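Local coordinates for 433aa long hypothetical phosphoribosylglycinamide formyl transferase (Pyrococcus horikoshii, PDB 2DWC), which belongs to the PurT-like members of the ATP-grasp family and binds adenosine-5'-diphosphate, at residues 111-114 with 115-118; 120-123 with 124-128; 140-144 with 145-149. One frame throughout, in Å; residues are numbered along the deposited sequence.

The three contacts follow one another along the chain in series, and none nests in or crosses another. Each closes a single short turn. Interaction 1 spans the whole short helix 112-118 with its N-cap. Interaction 2 forms the N-terminal turns of helix 121-132, which carries an arginine of the ADP pocket. Interaction 3 turns the chain from edge strand 139-142 into helix 145-155. Interactions 1 and 2 touch: Ile117 packs on Leu124, and Trp116 meets the Arg123 side chain. Interactions 2 and 3 touch through Glu126 and Tyr141, whose OH probably bonds to the carboxylate. Interactions 1 and 3 do not touch; their nearest atoms are about 10 Å apart. Helix 121-132 is therefore the link between them.

Interaction 1. Residues 111-114 with 115-118; sequences NARA and TWIA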
ATOM      1  N   ASN B 111     -21.950  10.986  -7.837  1.00 17.21           N
ATOM      2  CA  ASN B 111     -23.010  11.096  -8.877  1.00 17.33           C
ATOM      3  C   ASN B 111     -22.487  12.233  -9.764  1.00 16.86           C
ATOM      4  O   ASN B 111     -21.582  12.995  -9.368  1.00 19.10           O
ATOM      5  CB  ASN B 111     -24.465  11.401  -8.352  1.00 15.15           C
ATOM      6  CG  ASN B 111     -24.500  12.478  -7.312  1.00 22.07           C
ATOM      7  OD1 ASN B 111     -24.013  13.583  -7.520  1.00 20.39           O
ATOM      8  ND2 ASN B 111     -25.098  12.152  -6.155  1.00 15.14           N
ATOM      9  N   ALA B 112     -23.042  12.360 -10.955  1.00 17.20           N
ATOM     10  CA  ALA B 112     -22.563  13.382 -11.880  1.00 20.48           C
ATOM     11  C   ALA B 112     -22.829  14.801 -11.370  1.00 19.93           C
ATOM     12  O   ALA B 112     -21.991  15.686 -11.480  1.00 19.07           O
ATOM     13  CB  ALA B 112     -23.233  13.161 -13.273  1.00 17.04           C
ATOM     14  N   ARG B 113     -23.993  14.999 -10.762  1.00 18.55           N
ATOM     15  CA  ARG B 113     -24.366  16.327 -10.287  1.00 20.05           C
ATOM     16  C   ARG B 113     -23.387  16.909  -9.267  1.00 21.39           C
ATOM     17  O   ARG B 113     -23.092  18.112  -9.284  1.00 20.71           O
ATOM     18  CB  ARG B 113     -25.792  16.261  -9.715  1.00 20.39           C
ATOM     19  CG  ARG B 113     -26.296  17.645  -9.235  1.00 28.24           C
ATOM     20  CD  ARG B 113     -27.814  17.735  -9.292  1.00 43.74           C
ATOM     21  NE  ARG B 113     -28.282  19.131  -9.257  1.00 55.11           N
ATOM     22  CZ  ARG B 113     -28.392  19.856  -8.146  1.00 54.67           C
ATOM     23  NH1 ARG B 113     -28.086  19.316  -6.975  1.00 57.21           N
ATOM     24  NH2 ARG B 113     -28.774  21.131  -8.202  1.00 50.00           N
ATOM     25  N   ALA B 114     -22.829  16.056  -8.401  1.00 21.37           N
ATOM     26  CA  ALA B 114     -21.890  16.561  -7.393  1.00 24.86           C
ATOM     27  C   ALA B 114     -20.678  17.222  -7.996  1.00 26.45           C
ATOM     28  O   ALA B 114     -20.220  18.239  -7.496  1.00 21.23           O
ATOM     29  CB  ALA B 114     -21.448  15.422  -6.418  1.00 21.72           C
ATOM     30  N   THR B 115     -20.140  16.659  -9.074  1.00 18.69           N
ATOM     31  CA  THR B 115     -18.973  17.264  -9.704  1.00 19.56           C
ATOM     32  C   THR B 115     -19.372  18.563 -10.376  1.00 22.25           C
ATOM     33  O   THR B 115     -18.649  19.569 -10.295  1.00 25.64           O
ATOM     34  CB  THR B 115     -18.343  16.283 -10.704  1.00 23.40           C
ATOM     35  OG1 THR B 115     -17.780  15.207  -9.949  1.00 25.09           O
ATOM     36  CG2 THR B 115     -17.224  16.942 -11.536  1.00 26.55           C
ATOM     37  N   TRP B 116     -20.550  18.571 -10.972  1.00 20.56           N
ATOM     38  CA  TRP B 116     -21.021  19.776 -11.656  1.00 19.74           C
ATOM     39  C   TRP B 116     -21.299  20.897 -10.639  1.00 26.64           C
ATOM     40  O   TRP B 116     -21.026  22.062 -10.918  1.00 25.62           O
ATOM     41  CB  TRP B 116     -22.268  19.398 -12.466  1.00 23.94           C
ATOM     42  CG  TRP B 116     -23.029  20.527 -13.050  1.00 27.41           C
ATOM     43  CD1 TRP B 116     -22.830  21.119 -14.272  1.00 28.28           C
ATOM     44  CD2 TRP B 116     -24.191  21.135 -12.485  1.00 24.56           C
ATOM     45  NE1 TRP B 116     -23.813  22.066 -14.502  1.00 28.66           N
ATOM     46  CE2 TRP B 116     -24.662  22.092 -13.421  1.00 30.59           C
ATOM     47  CE3 TRP B 116     -24.888  20.958 -11.279  1.00 32.79           C
ATOM     48  CZ2 TRP B 116     -25.800  22.866 -13.184  1.00 36.03           C
ATOM     49  CZ3 TRP B 116     -26.029  21.736 -11.048  1.00 35.12           C
ATOM     50  CH2 TRP B 116     -26.464  22.670 -11.994  1.00 33.18           C
ATOM     51  N   ILE B 117     -21.804  20.555  -9.456  1.00 23.64           N
ATOM     52  CA  ILE B 117     -22.046  21.564  -8.437  1.00 22.00           C
ATOM     53  C   ILE B 117     -20.747  22.106  -7.877  1.00 28.88           C
ATOM     54  O   ILE B 117     -20.527  23.309  -7.877  1.00 29.18           O
ATOM     55  CB  ILE B 117     -22.853  21.013  -7.261  1.00 20.32           C
ATOM     56  CG1 ILE B 117     -24.300  20.820  -7.679  1.00 28.40           C
ATOM     57  CG2 ILE B 117     -22.737  21.955  -6.037  1.00 30.18           C
ATOM     58  CD1 ILE B 117     -25.174  20.258  -6.571  1.00 36.82           C
ATOM     59  N   ALA B 118     -19.856  21.204  -7.462  1.00 25.51           N
ATOM     60  CA  ALA B 118     -18.613  21.615  -6.827  1.00 28.63           C
ATOM     61  C   ALA B 118     -17.670  22.422  -7.682  1.00 30.32           C
ATOM     62  O   ALA B 118     -16.791  23.122  -7.163  1.00 34.15           O
ATOM     63  CB  ALA B 118     -17.873  20.365  -6.258  1.00 26.78           C
TER
HETATM   64  O   HOH W   1     -19.044  12.958 -10.364  1.00 20.26           O
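This is a local contact along one short helix, 112-118, packed against helices 95-103 and 121-132, in which Arg113 meets both Trp116 and Ile117 one turn further on. The backbone runs through i to i+4 bonds. Ile117 N bonds to Arg113 O at 2.8 Å, and Ala118 N bonds to Ala114 O at 3.0 Å. The Arg113 side chain leaves with CG anti to the backbone N (chi1 -178°) and stays extended to NE. This carries the guanidinium along the helix to the next turn. There Ile117 CD1 lies over one face of the group, and the packing is tight, with CD1 3.1 Å from Arg113 NH1. The indole of Trp116 meets the same group obliquely, its plane 46° from that of the guanidinium, with CZ3 3.9 Å from Arg113 NE. The arginine thus packs on an aliphatic tip and on the indole at once. The helix lies in the preATP-grasp region and starts with a classic N-cap. Asn111 OD1 takes the N-H of Ala114 at 2.9 Å, met almost along the C=O axis. The N-H of Ala112, the first residue of the helix, goes to the Glu102 carboxylate of helix 95-103. A water spans the first turn: it donates to Asn111 O at 2.7 Å and accepts from Thr115 OG1 at 2.6 Å. Thr115 OG1 also bonds to Arg295 NH1, so this hydroxyl has a charged partner besides the water. Trp116 stacks edge-to-face with Phe99 and forms a cation-pi pair with Arg123 of helix 121-132.

Interaction 2. Residues 120-123 with 124-128; sequences HRER and LRETL. With ADP (adenosine-5'-diphosphate), chain H.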
ATOM      1  N   HIS B 120     -18.467  24.953  -9.567  1.00 35.07           N
ATOM      2  CA  HIS B 120     -19.005  26.306  -9.778  1.00 35.74           C
ATOM      3  C   HIS B 120     -19.221  26.931  -8.394  1.00 30.59           C
ATOM      4  O   HIS B 120     -20.106  26.499  -7.648  1.00 28.65           O
ATOM      5  CB  HIS B 120     -20.323  26.185 -10.531  1.00 32.90           C
ATOM      6  CG  HIS B 120     -20.822  27.479 -11.095  1.00 43.48           C
ATOM      7  ND1 HIS B 120     -21.364  28.480 -10.311  1.00 45.83           N
ATOM      8  CD2 HIS B 120     -20.889  27.927 -12.372  1.00 42.73           C
ATOM      9  CE1 HIS B 120     -21.749  29.482 -11.082  1.00 40.85           C
ATOM     10  NE2 HIS B 120     -21.472  29.172 -12.339  1.00 39.27           N
ATOM     11  N   ARG B 121     -18.448  27.966  -8.071  1.00 30.78           N
ATOM     12  CA  ARG B 121     -18.538  28.546  -6.739  1.00 30.58           C
ATOM     13  C   ARG B 121     -19.923  29.024  -6.321  1.00 26.00           C
ATOM     14  O   ARG B 121     -20.263  28.974  -5.135  1.00 30.03           O
ATOM     15  CB  ARG B 121     -17.516  29.675  -6.554  1.00 28.61           C
ATOM     16  CG  ARG B 121     -16.065  29.262  -6.725  1.00 31.29           C
ATOM     17  CD  ARG B 121     -15.208  30.371  -6.205  1.00 35.32           C
ATOM     18  NE  ARG B 121     -13.817  30.224  -6.585  1.00 40.76           N
ATOM     19  CZ  ARG B 121     -12.927  29.496  -5.922  1.00 42.06           C
ATOM     20  NH1 ARG B 121     -13.278  28.828  -4.828  1.00 33.78           N
ATOM     21  NH2 ARG B 121     -11.669  29.473  -6.345  1.00 43.84           N
ATOM     22  N   GLU B 122     -20.738  29.465  -7.279  1.00 27.42           N
ATOM     23  CA  GLU B 122     -22.083  29.924  -6.937  1.00 29.37           C
ATOM     24  C   GLU B 122     -23.030  28.744  -6.692  1.00 28.09           C
ATOM     25  O   GLU B 122     -23.782  28.719  -5.728  1.00 28.14           O
ATOM     26  CB  GLU B 122     -22.655  30.824  -8.044  1.00 32.45           C
ATOM     27  CG  GLU B 122     -24.063  31.291  -7.693  1.00 37.22           C
ATOM     28  CD  GLU B 122     -24.611  32.310  -8.677  1.00 42.02           C
ATOM     29  OE1 GLU B 122     -25.686  32.874  -8.397  1.00 45.11           O
ATOM     30  OE2 GLU B 122     -23.969  32.530  -9.717  1.00 43.78           O
ATOM     31  N   ARG B 123     -22.999  27.747  -7.572  1.00 30.46           N
ATOM     32  CA  ARG B 123     -23.858  26.602  -7.353  1.00 29.65           C
ATOM     33  C   ARG B 123     -23.498  25.943  -6.005  1.00 21.60           C
ATOM     34  O   ARG B 123     -24.368  25.523  -5.253  1.00 30.61           O
ATOM     35  CB  ARG B 123     -23.705  25.586  -8.495  1.00 36.60           C
ATOM     36  CG  ARG B 123     -24.156  26.106  -9.867  1.00 35.43           C
ATOM     37  CD  ARG B 123     -24.307  24.963 -10.890  1.00 43.46           C
ATOM     38  NE  ARG B 123     -23.028  24.419 -11.360  1.00 41.82           N
ATOM     39  CZ  ARG B 123     -22.496  24.673 -12.558  1.00 46.75           C
ATOM     40  NH1 ARG B 123     -23.134  25.468 -13.411  1.00 42.75           N
ATOM     41  NH2 ARG B 123     -21.333  24.128 -12.913  1.00 33.96           N
ATOM     42  N   LEU B 124     -22.211  25.876  -5.707  1.00 23.11           N
ATOM     43  CA  LEU B 124     -21.762  25.246  -4.469  1.00 27.79           C
ATOM     44  C   LEU B 124     -22.173  26.042  -3.233  1.00 24.57           C
ATOM     45  O   LEU B 124     -22.759  25.496  -2.300  1.00 26.53           O
ATOM     46  CB  LEU B 124     -20.247  25.096  -4.476  1.00 31.03           C
ATOM     47  CG  LEU B 124     -19.687  24.351  -3.265  1.00 33.78           C
ATOM     48  CD1 LEU B 124     -20.410  23.001  -3.127  1.00 33.01           C
ATOM     49  CD2 LEU B 124     -18.178  24.181  -3.443  1.00 33.40           C
ATOM     50  N   ARG B 125     -21.849  27.332  -3.238  1.00 25.49           N
ATOM     51  CA  ARG B 125     -22.184  28.171  -2.089  1.00 27.77           C
ATOM     52  C   ARG B 125     -23.685  28.160  -1.845  1.00 27.33           C
ATOM     53  O   ARG B 125     -24.138  28.016  -0.707  1.00 27.90           O
ATOM     54  CB  ARG B 125     -21.663  29.604  -2.302  1.00 25.86           C
ATOM     55  CG  ARG B 125     -21.909  30.559  -1.098  1.00 27.88           C
ATOM     56  CD  ARG B 125     -21.496  29.982   0.273  1.00 29.61           C
ATOM     57  NE  ARG B 125     -20.059  29.652   0.384  1.00 28.43           N
ATOM     58  CZ  ARG B 125     -19.148  30.421   0.964  1.00 35.11           C
ATOM     59  NH1 ARG B 125     -19.499  31.588   1.488  1.00 28.48           N
ATOM     60  NH2 ARG B 125     -17.892  30.000   1.065  1.00 28.07           N
ATOM     61  N   GLU B 126     -24.487  28.288  -2.898  1.00 27.54           N
ATOM     62  CA  GLU B 126     -25.932  28.272  -2.691  1.00 26.51           C
ATOM     63  C   GLU B 126     -26.409  26.923  -2.163  1.00 31.40           C
ATOM     64  O   GLU B 126     -27.369  26.845  -1.393  1.00 28.32           O
ATOM     65  CB  GLU B 126     -26.652  28.640  -3.996  1.00 30.60           C
ATOM     66  CG  GLU B 126     -26.393  30.100  -4.427  1.00 32.56           C
ATOM     67  CD  GLU B 126     -26.607  31.091  -3.273  1.00 39.72           C
ATOM     68  OE1 GLU B 126     -25.628  31.748  -2.843  1.00 33.35           O
ATOM     69  OE2 GLU B 126     -27.749  31.193  -2.788  1.00 30.75           O
ATOM     70  N   THR B 127     -25.735  25.846  -2.571  1.00 29.23           N
ATOM     71  CA  THR B 127     -26.110  24.530  -2.071  1.00 24.47           C
ATOM     72  C   THR B 127     -25.837  24.472  -0.567  1.00 25.75           C
ATOM     73  O   THR B 127     -26.658  23.960   0.199  1.00 28.01           O
ATOM     74  CB  THR B 127     -25.321  23.406  -2.824  1.00 34.15           C
ATOM     75  OG1 THR B 127     -25.692  23.432  -4.211  1.00 31.54           O
ATOM     76  CG2 THR B 127     -25.642  22.017  -2.248  1.00 31.94           C
ATOM     77  N   LEU B 128     -24.676  24.983  -0.148  1.00 25.30           N
ATOM     78  CA  LEU B 128     -24.357  24.977   1.279  1.00 25.49           C
ATOM     79  C   LEU B 128     -25.310  25.843   2.098  1.00 27.24           C
ATOM     80  O   LEU B 128     -25.725  25.453   3.180  1.00 27.96           O
ATOM     81  CB  LEU B 128     -22.938  25.485   1.536  1.00 23.41           C
ATOM     82  CG  LEU B 128     -21.805  24.441   1.569  1.00 35.95           C
ATOM     83  CD1 LEU B 128     -21.952  23.479   0.413  1.00 30.20           C
ATOM     84  CD2 LEU B 128     -20.451  25.152   1.532  1.00 32.10           C
TER
HETATM   85  PB  ADP H 502      -9.463  27.090  -3.878  1.00 75.03           P
HETATM   86  O1B ADP H 502      -9.880  25.697  -4.155  1.00 77.88           O
HETATM   87  O2B ADP H 502      -8.008  27.450  -3.284  1.00 79.04           O
HETATM   88  O3B ADP H 502     -10.169  28.347  -4.592  1.00 74.12           O
HETATM   89  PA  ADP H 502     -10.512  28.780  -1.901  1.00 45.27           P
HETATM   90  O1A ADP H 502     -10.243  29.842  -2.896  1.00 70.72           O
HETATM   91  O2A ADP H 502     -12.058  28.778  -1.456  1.00 55.90           O
HETATM   92  O3A ADP H 502     -10.216  27.305  -2.471  1.00 70.87           O
HETATM   93  O5' ADP H 502      -9.629  28.963  -0.571  1.00 56.51           O
HETATM   94  C5' ADP H 502      -8.201  28.983  -0.649  1.00 51.07           C
HETATM   95  C4' ADP H 502      -7.645  29.535   0.662  1.00 55.00           C
HETATM   96  O4' ADP H 502      -7.837  30.954   0.780  1.00 44.72           O
HETATM   97  C3' ADP H 502      -8.427  28.937   1.831  1.00 54.03           C
HETATM   98  O3' ADP H 502      -7.916  27.631   2.115  1.00 56.85           O
HETATM   99  C2' ADP H 502      -7.975  29.920   2.908  1.00 49.53           C
HETATM  100  O2' ADP H 502      -6.591  29.703   3.196  1.00 49.12           O
HETATM  101  C1' ADP H 502      -8.144  31.242   2.157  1.00 47.83           C
HETATM  102  N9  ADP H 502      -9.549  31.708   2.209  1.00 45.52           N
HETATM  103  C8  ADP H 502     -10.485  31.502   1.288  1.00 42.23           C
HETATM  104  N7  ADP H 502     -11.621  32.090   1.669  1.00 34.96           N
HETATM  105  C5  ADP H 502     -11.402  32.677   2.835  1.00 40.79           C
HETATM  106  C6  ADP H 502     -12.189  33.419   3.714  1.00 42.75           C
HETATM  107  N6  ADP H 502     -13.448  33.710   3.408  1.00 32.22           N
HETATM  108  N1  ADP H 502     -11.642  33.860   4.856  1.00 34.78           N
HETATM  109  C2  ADP H 502     -10.380  33.610   5.155  1.00 37.62           C
HETATM  110  N3  ADP H 502      -9.603  32.912   4.342  1.00 40.78           N
HETATM  111  C4  ADP H 502     -10.080  32.436   3.188  1.00 45.22           C
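His120 caps helix 121-132 with a ring nitrogen, an uncommon choice for an N-cap, while its own carbonyl receives Leu124 N at 2.9 Å. The ring turns its edge toward the first turn of the helix, near Glu122 CA. Its ND1 accepts the N-H of Arg123 at 3.3 Å, in a fairly straight bond tilted 28° from the ring plane. A weak bond from Glu122 N shares the same nitrogen. One atom therefore serves two N-H groups of the first turn. At the other end of the contact, Arg123 O is gripped twice. Thr127 N reaches it at 3.0 Å and Thr127 OG1 at 2.7 Å, from opposite faces of the carbonyl plane. With OG1 beside its own backbone N (chi1 -64°), the hydroxyl is aimed toward the N-terminal end of the helix, where Arg123 O lies. This helix start forms part of the nucleotide site of the ATP-grasp fold, and Arg121 is its pocket residue. The Arg121 side chain is extended from CG to NE and meets ADP at the edge of its guanidinium. NH2 bonds to ADP O3B at 2.6 Å, and NH1 adds a weak bond to that same oxygen. NE bonds to Ala163 O, which helps to fix the rotation of the group. Arg125 sits one turn on and gives NH1 to Ser137, another residue of the pocket. On the flank of the helix, Glu122 CG and Glu126 CG lie 4.2 Å apart. Their carboxylates diverge, with planes 83° apart and the OE1 atoms 5.7 Å from each other. Glu126 OE1 bonds to the hydroxyls of Tyr139 and Tyr141, which probably eases this approach of like charges.

Interaction 3. Residues 140-144 with 145-149; sequences MYATT and LDELY
A strand-turn-helix connection in the ATP-grasp domain joins edge strand 139-142 to helix 145-155, and Thr143, Thr144 and Glu147 make the polar part of the turn. The chain nearly reverses: the short strand and helix segments run at 153° to each other, with axes 7.4 Å apart. Thr144 is the N-cap. Its OG1 takes the N-H of Glu147 at 3.0 Å, with an N-H...O angle of 153°. The hydroxyl sits between the backbone N and the carbonyl carbon (chi1 62°), which turns it toward the first turn of the helix. Thr144 O accepts Leu148 N at 2.8 Å and starts the regular helical bonding. Glu147 answers in the other direction. Its side chain is extended beyond CG and passes obliquely across Thr144, with CG only 3.2 Å from Thr144 OG1. It then lies alongside the Thr143 side chain, pointing the same way. Its OE2 takes the N-H of Thr143 at 2.8 Å, and the nitrogen stands almost in extension of the CD-OE2 bond. This resembles a capping box, but the returning bond goes to the residue before the N-cap and not to the N-cap itself. Beside these polar bonds, the methyl of Ala142 faces the helix and packs 4.0 Å from Leu148 CB. Leu148 also packs on Ile181 and Leu145 on Trp185, both of helix 181-185. Two side-chain bonds running in opposite directions tie the turn to the helix start. The carboxylate of Glu147 also lies close to the N-terminal end of the helix, where the peptide dipoles would probably favour its negative charge.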
ATOM      1  N   MET B 140     -21.360  37.818  -1.345  1.00 36.03           N
ATOM      2  CA  MET B 140     -22.179  38.456  -2.378  1.00 41.57           C
ATOM      3  C   MET B 140     -21.539  38.127  -3.717  1.00 39.51           C
ATOM      4  O   MET B 140     -20.346  37.866  -3.785  1.00 42.65           O
ATOM      5  CB  MET B 140     -22.164  39.973  -2.226  1.00 45.46           C
ATOM      6  CG  MET B 140     -22.882  40.485  -1.026  1.00 48.61           C
ATOM      7  SD  MET B 140     -22.798  42.299  -1.012  1.00 51.22           S
ATOM      8  CE  MET B 140     -23.387  42.664  -2.634  1.00 46.63           C
ATOM      9  N   TYR B 141     -22.315  38.173  -4.793  1.00 36.98           N
ATOM     10  CA  TYR B 141     -21.748  37.918  -6.110  1.00 36.24           C
ATOM     11  C   TYR B 141     -21.717  39.226  -6.891  1.00 39.85           C
ATOM     12  O   TYR B 141     -22.491  40.143  -6.609  1.00 37.30           O
ATOM     13  CB  TYR B 141     -22.591  36.913  -6.895  1.00 40.95           C
ATOM     14  CG  TYR B 141     -22.793  35.589  -6.194  1.00 34.05           C
ATOM     15  CD1 TYR B 141     -24.020  35.273  -5.596  1.00 36.61           C
ATOM     16  CD2 TYR B 141     -21.761  34.675  -6.095  1.00 32.52           C
ATOM     17  CE1 TYR B 141     -24.207  34.078  -4.919  1.00 35.75           C
ATOM     18  CE2 TYR B 141     -21.931  33.461  -5.409  1.00 29.89           C
ATOM     19  CZ  TYR B 141     -23.148  33.170  -4.829  1.00 32.78           C
ATOM     20  OH  TYR B 141     -23.344  31.992  -4.159  1.00 30.04           O
ATOM     21  N   ALA B 142     -20.834  39.309  -7.879  1.00 42.77           N
ATOM     22  CA  ALA B 142     -20.727  40.496  -8.722  1.00 46.45           C
ATOM     23  C   ALA B 142     -20.557  40.009 -10.149  1.00 45.99           C
ATOM     24  O   ALA B 142     -19.821  39.067 -10.387  1.00 41.71           O
ATOM     25  CB  ALA B 142     -19.538  41.333  -8.325  1.00 42.93           C
ATOM     26  N   THR B 143     -21.249  40.647 -11.087  1.00 46.03           N
ATOM     27  CA  THR B 143     -21.171  40.286 -12.488  1.00 46.08           C
ATOM     28  C   THR B 143     -20.572  41.444 -13.284  1.00 51.13           C
ATOM     29  O   THR B 143     -20.248  41.310 -14.463  1.00 51.32           O
ATOM     30  CB  THR B 143     -22.567  39.966 -13.052  1.00 52.99           C
ATOM     31  OG1 THR B 143     -23.057  38.762 -12.449  1.00 54.49           O
ATOM     32  CG2 THR B 143     -22.511  39.785 -14.558  1.00 61.61           C
ATOM     33  N   THR B 144     -20.435  42.595 -12.639  1.00 49.41           N
ATOM     34  CA  THR B 144     -19.840  43.754 -13.303  1.00 50.40           C
ATOM     35  C   THR B 144     -18.891  44.430 -12.334  1.00 48.79           C
ATOM     36  O   THR B 144     -18.934  44.170 -11.130  1.00 48.09           O
ATOM     37  CB  THR B 144     -20.899  44.785 -13.727  1.00 46.32           C
ATOM     38  OG1 THR B 144     -21.570  45.283 -12.559  1.00 46.48           O
ATOM     39  CG2 THR B 144     -21.916  44.151 -14.666  1.00 49.48           C
ATOM     40  N   LEU B 145     -18.040  45.304 -12.858  1.00 48.11           N
ATOM     41  CA  LEU B 145     -17.102  46.025 -12.015  1.00 48.87           C
ATOM     42  C   LEU B 145     -17.904  46.891 -11.045  1.00 48.70           C
ATOM     43  O   LEU B 145     -17.551  47.021  -9.870  1.00 47.94           O
ATOM     44  CB  LEU B 145     -16.177  46.881 -12.876  1.00 50.41           C
ATOM     45  CG  LEU B 145     -15.129  47.736 -12.160  1.00 49.60           C
ATOM     46  CD1 LEU B 145     -14.355  46.898 -11.156  1.00 45.40           C
ATOM     47  CD2 LEU B 145     -14.186  48.343 -13.194  1.00 51.23           C
ATOM     48  N   ASP B 146     -18.995  47.471 -11.534  1.00 48.16           N
ATOM     49  CA  ASP B 146     -19.849  48.305 -10.693  1.00 48.45           C
ATOM     50  C   ASP B 146     -20.388  47.495  -9.525  1.00 50.64           C
ATOM     51  O   ASP B 146     -20.452  47.973  -8.397  1.00 42.31           O
ATOM     52  CB  ASP B 146     -21.026  48.856 -11.502  1.00 55.01           C
ATOM     53  CG  ASP B 146     -20.658  50.082 -12.315  1.00 58.50           C
ATOM     54  OD1 ASP B 146     -19.546  50.131 -12.898  1.00 62.37           O
ATOM     55  OD2 ASP B 146     -21.499  50.999 -12.374  1.00 67.33           O
ATOM     56  N   GLU B 147     -20.788  46.260  -9.799  1.00 47.81           N
ATOM     57  CA  GLU B 147     -21.312  45.422  -8.738  1.00 41.66           C
ATOM     58  C   GLU B 147     -20.179  44.990  -7.820  1.00 35.68           C
ATOM     59  O   GLU B 147     -20.363  44.869  -6.607  1.00 34.20           O
ATOM     60  CB  GLU B 147     -22.013  44.205  -9.331  1.00 44.51           C
ATOM     61  CG  GLU B 147     -23.338  44.527  -9.962  1.00 44.54           C
ATOM     62  CD  GLU B 147     -24.060  43.281 -10.420  1.00 57.66           C
ATOM     63  OE1 GLU B 147     -25.243  43.388 -10.810  1.00 55.58           O
ATOM     64  OE2 GLU B 147     -23.439  42.196 -10.382  1.00 45.23           O
ATOM     65  N   LEU B 148     -18.999  44.784  -8.397  1.00 35.69           N
ATOM     66  CA  LEU B 148     -17.843  44.382  -7.595  1.00 41.82           C
ATOM     67  C   LEU B 148     -17.515  45.475  -6.561  1.00 44.02           C
ATOM     68  O   LEU B 148     -17.274  45.172  -5.382  1.00 38.46           O
ATOM     69  CB  LEU B 148     -16.632  44.128  -8.500  1.00 42.07           C
ATOM     70  CG  LEU B 148     -15.601  43.065  -8.099  1.00 47.00           C
ATOM     71  CD1 LEU B 148     -14.237  43.635  -8.335  1.00 41.21           C
ATOM     72  CD2 LEU B 148     -15.768  42.619  -6.653  1.00 45.10           C
ATOM     73  N   TYR B 149     -17.524  46.745  -6.991  1.00 40.15           N
ATOM     74  CA  TYR B 149     -17.232  47.845  -6.063  1.00 34.08           C
ATOM     75  C   TYR B 149     -18.225  47.868  -4.922  1.00 28.27           C
ATOM     76  O   TYR B 149     -17.845  47.958  -3.751  1.00 36.69           O
ATOM     77  CB  TYR B 149     -17.283  49.199  -6.774  1.00 36.42           C
ATOM     78  CG  TYR B 149     -15.964  49.659  -7.312  1.00 37.61           C
ATOM     79  CD1 TYR B 149     -15.668  49.551  -8.672  1.00 36.02           C
ATOM     80  CD2 TYR B 149     -15.001  50.208  -6.460  1.00 40.10           C
ATOM     81  CE1 TYR B 149     -14.445  49.978  -9.177  1.00 37.19           C
ATOM     82  CE2 TYR B 149     -13.766  50.641  -6.956  1.00 42.64           C
ATOM     83  CZ  TYR B 149     -13.499  50.521  -8.313  1.00 40.73           C
ATOM     84  OH  TYR B 149     -12.284  50.931  -8.807  1.00 41.45           O
TER